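Long-range contact in alpha-glucosidase (Pseudoalteromonas sp. K8, PDB 5HQA), which probably hydrolyses alpha-glucosidic linkages as a chloride-activated, calcium-containing family 97 glycoside hydrolase: residues Val190-Met195 with Phe224-Arg229. Residues are numbered along the deposited sequence; the frame is centred on the assembly and turned at random.
Sequences VDYAAM and FNTPWR
Tyr192, in the loop joining strands 181-187 and 195-199, packs against Thr226 and Pro227, where strand 224-234 is broken, between the two antiparallel sheets of the N-terminal beta-sandwich domain. At Asn225 the backbones meet through a bridging water, which donates to Asn225 O (2.6 Å) and to Val190 O (3.2 Å). Thr226 runs alongside the tyrosine, its CG2 3.5 Å from Tyr192 OH, while its OG1 bonds to Pro227 O within the segment. Pro227 supplies a CH-pi contact: CD stands over one face of the Tyr192 ring, 3.6 Å from its centroid and 22° off the normal. With CG anti to the backbone N (chi1 -155°), Tyr192 sets its ring across the proline and carries its hydroxyl to a hydrogen bond with Glu128. Truncation to alanine is likely to open a gap over Pro227 CD and leave Glu128 without its hydroxyl partner. Arg229, bent at chi2, crosses the tyrosine with NH2 3.6 Å from Tyr192 CE2, the guanidinium plane 78° from that of the ring. Salt bridges to Glu128 and Glu186 hold NE and NH1, and the sulfur of Met195 sits over the centre of one guanidinium face. In the guanidinium plane, Arg229 NH2 donates to a water at 2.8 Å, which in turn donates to Ala193 O at 2.7 Å.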
ATOM      1  N   VAL A 190      15.348  -0.430  -2.011  1.00 11.23           N
ATOM      2  CA  VAL A 190      16.316  -0.241  -0.936  1.00 12.18           C
ATOM      3  C   VAL A 190      17.519   0.504  -1.498  1.00 14.58           C
ATOM      4  O   VAL A 190      18.101   0.069  -2.498  1.00 15.03           O
ATOM      5  CB  VAL A 190      16.776  -1.585  -0.339  1.00 13.70           C
ATOM      6  CG1 VAL A 190      17.828  -1.354   0.746  1.00 14.57           C
ATOM      7  CG2 VAL A 190      15.590  -2.360   0.209  1.00 14.52           C
ATOM      8  N   ASP A 191      17.896   1.611  -0.854  1.00 12.94           N
ATOM      9  CA  ASP A 191      19.074   2.400  -1.241  1.00 13.18           C
ATOM     10  C   ASP A 191      19.072   2.731  -2.735  1.00 13.93           C
ATOM     11  O   ASP A 191      20.073   2.570  -3.438  1.00 13.86           O
ATOM     12  CB  ASP A 191      20.372   1.685  -0.855  1.00 12.98           C
ATOM     13  CG  ASP A 191      21.595   2.570  -1.047  1.00 19.68           C
ATOM     14  OD1 ASP A 191      21.464   3.794  -0.817  1.00 17.56           O
ATOM     15  OD2 ASP A 191      22.669   2.059  -1.449  1.00 17.80           O
ATOM     16  N   TYR A 192      17.932   3.209  -3.221  1.00 12.70           N
ATOM     17  CA  TYR A 192      17.771   3.488  -4.637  1.00 12.38           C
ATOM     18  C   TYR A 192      16.617   4.468  -4.770  1.00 12.44           C
ATOM     19  O   TYR A 192      15.853   4.681  -3.824  1.00 11.48           O
ATOM     20  CB  TYR A 192      17.509   2.195  -5.410  1.00 10.91           C
ATOM     21  CG  TYR A 192      17.878   2.187  -6.885  1.00 12.16           C
ATOM     22  CD1 TYR A 192      19.174   1.867  -7.300  1.00 11.97           C
ATOM     23  CD2 TYR A 192      16.912   2.436  -7.867  1.00 12.44           C
ATOM     24  CE1 TYR A 192      19.504   1.825  -8.652  1.00 11.61           C
ATOM     25  CE2 TYR A 192      17.233   2.389  -9.225  1.00 12.21           C
ATOM     26  CZ  TYR A 192      18.530   2.086  -9.604  1.00 11.57           C
ATOM     27  OH  TYR A 192      18.845   2.035 -10.941  1.00 12.34           O
ATOM     28  N   ALA A 193      16.513   5.081  -5.942  1.00 11.09           N
ATOM     29  CA  ALA A 193      15.448   6.035  -6.224  1.00 12.09           C
ATOM     30  C   ALA A 193      14.225   5.307  -6.768  1.00 12.74           C
ATOM     31  O   ALA A 193      14.354   4.359  -7.547  1.00 11.97           O
ATOM     32  CB  ALA A 193      15.923   7.083  -7.235  1.00 10.72           C
ATOM     33  N   ALA A 194      13.034   5.759  -6.368  1.00 10.61           N
ATOM     34  CA  ALA A 194      11.817   5.141  -6.881  1.00  9.82           C
ATOM     35  C   ALA A 194      11.708   5.335  -8.387  1.00 12.71           C
ATOM     36  O   ALA A 194      12.151   6.342  -8.944  1.00 12.51           O
ATOM     37  CB  ALA A 194      10.569   5.723  -6.210  1.00  8.87           C
ATOM     38  N   MET A 195      11.090   4.357  -9.042  1.00 10.13           N
ATOM     39  CA  MET A 195      10.829   4.407 -10.473  1.00  9.69           C
ATOM     40  C   MET A 195       9.447   5.004 -10.724  1.00 14.30           C
ATOM     41  O   MET A 195       8.443   4.529 -10.185  1.00 13.69           O
ATOM     42  CB  MET A 195      10.925   3.007 -11.072  1.00 11.31           C
ATOM     43  CG  MET A 195      10.640   2.940 -12.560  1.00 14.19           C
ATOM     44  SD  MET A 195      10.792   1.229 -13.156  1.00 16.94           S
ATOM     45  CE  MET A 195       9.358   0.436 -12.399  1.00 16.10           C
ATOM     46  N   PHE A 224      26.753  -2.767  -7.425  1.00 17.40           N
ATOM     47  CA  PHE A 224      25.415  -2.472  -6.931  1.00 17.15           C
ATOM     48  C   PHE A 224      24.398  -3.301  -7.697  1.00 16.65           C
ATOM     49  O   PHE A 224      24.666  -3.786  -8.802  1.00 16.77           O
ATOM     50  CB  PHE A 224      25.070  -0.981  -7.066  1.00 17.99           C
ATOM     51  CG  PHE A 224      24.915  -0.516  -8.496  1.00 18.92           C
ATOM     52  CD1 PHE A 224      26.013  -0.099  -9.226  1.00 18.64           C
ATOM     53  CD2 PHE A 224      23.662  -0.478  -9.101  1.00 19.46           C
ATOM     54  CE1 PHE A 224      25.868   0.335 -10.535  1.00 19.81           C
ATOM     55  CE2 PHE A 224      23.517  -0.046 -10.408  1.00 16.40           C
ATOM     56  CZ  PHE A 224      24.616   0.360 -11.121  1.00 15.81           C
ATOM     57  N   ASN A 225      23.220  -3.446  -7.094  1.00 13.59           N
ATOM     58  CA  ASN A 225      22.048  -4.015  -7.741  1.00 16.11           C
ATOM     59  C   ASN A 225      20.957  -2.956  -7.776  1.00 19.00           C
ATOM     60  O   ASN A 225      20.997  -1.985  -7.019  1.00 23.01           O
ATOM     61  CB  ASN A 225      21.536  -5.258  -6.998  1.00 17.35           C
ATOM     62  CG  ASN A 225      22.603  -6.320  -6.836  1.00 19.58           C
ATOM     63  OD1 ASN A 225      23.523  -6.425  -7.648  1.00 21.26           O
ATOM     64  ND2 ASN A 225      22.490  -7.115  -5.782  1.00 19.59           N
ATOM     65  N   THR A 226      19.988  -3.131  -8.667  1.00 15.09           N
ATOM     66  CA  THR A 226      18.767  -2.337  -8.621  1.00 11.50           C
ATOM     67  C   THR A 226      17.707  -3.068  -7.819  1.00 12.01           C
ATOM     68  O   THR A 226      17.815  -4.271  -7.558  1.00 13.15           O
ATOM     69  CB  THR A 226      18.245  -2.076 -10.032  1.00 12.51           C
ATOM     70  OG1 THR A 226      17.799  -3.311 -10.603  1.00 13.08           O
ATOM     71  CG2 THR A 226      19.318  -1.434 -10.917  1.00 11.13           C
ATOM     72  N   PRO A 227      16.638  -2.376  -7.427  1.00 11.58           N
ATOM     73  CA  PRO A 227      15.432  -3.086  -6.994  1.00 10.44           C
ATOM     74  C   PRO A 227      14.891  -3.927  -8.140  1.00 12.19           C
ATOM     75  O   PRO A 227      15.298  -3.792  -9.295  1.00 10.82           O
ATOM     76  CB  PRO A 227      14.457  -1.960  -6.612  1.00 11.74           C
ATOM     77  CG  PRO A 227      15.336  -0.733  -6.403  1.00 13.17           C
ATOM     78  CD  PRO A 227      16.476  -0.910  -7.371  1.00 13.04           C
ATOM     79  N   TRP A 228      13.950  -4.806  -7.815  1.00 10.82           N
ATOM     80  CA  TRP A 228      13.271  -5.572  -8.849  1.00 11.17           C
ATOM     81  C   TRP A 228      12.277  -4.689  -9.596  1.00 13.51           C
ATOM     82  O   TRP A 228      11.592  -3.864  -8.996  1.00 13.93           O
ATOM     83  CB  TRP A 228      12.537  -6.759  -8.222  1.00 10.49           C
ATOM     84  CG  TRP A 228      13.465  -7.748  -7.602  1.00 11.07           C
ATOM     85  CD1 TRP A 228      13.932  -7.750  -6.319  1.00 11.36           C
ATOM     86  CD2 TRP A 228      14.054  -8.884  -8.250  1.00 11.89           C
ATOM     87  NE1 TRP A 228      14.783  -8.822  -6.129  1.00 12.96           N
ATOM     88  CE2 TRP A 228      14.871  -9.533  -7.296  1.00 14.36           C
ATOM     89  CE3 TRP A 228      13.968  -9.415  -9.543  1.00 11.75           C
ATOM     90  CZ2 TRP A 228      15.595 -10.694  -7.594  1.00 15.57           C
ATOM     91  CZ3 TRP A 228      14.694 -10.570  -9.844  1.00 13.01           C
ATOM     92  CH2 TRP A 228      15.497 -11.191  -8.875  1.00 16.03           C
ATOM     93  N   ARG A 229      12.213  -4.852 -10.912  1.00 10.63           N
ATOM     94  CA  ARG A 229      11.138  -4.297 -11.730  1.00  9.89           C
ATOM     95  C   ARG A 229      10.134  -5.417 -11.958  1.00 12.31           C
ATOM     96  O   ARG A 229      10.536  -6.529 -12.317  1.00 11.25           O
ATOM     97  CB  ARG A 229      11.673  -3.784 -13.067  1.00  9.85           C
ATOM     98  CG  ARG A 229      12.432  -2.464 -12.999  1.00 12.79           C
ATOM     99  CD  ARG A 229      13.820  -2.591 -12.354  1.00 13.30           C
ATOM    100  NE  ARG A 229      14.388  -1.265 -12.097  1.00 12.10           N
ATOM    101  CZ  ARG A 229      14.042  -0.500 -11.061  1.00 14.48           C
ATOM    102  NH1 ARG A 229      13.145  -0.935 -10.172  1.00 12.28           N
ATOM    103  NH2 ARG A 229      14.593   0.701 -10.914  1.00 11.68           N
TER
HETATM  104  O   HOH W   1      19.841  -0.645  -5.054  1.00 18.94           O
HETATM  105  O   HOH W   2      13.665   2.045  -8.668  1.00 13.63           O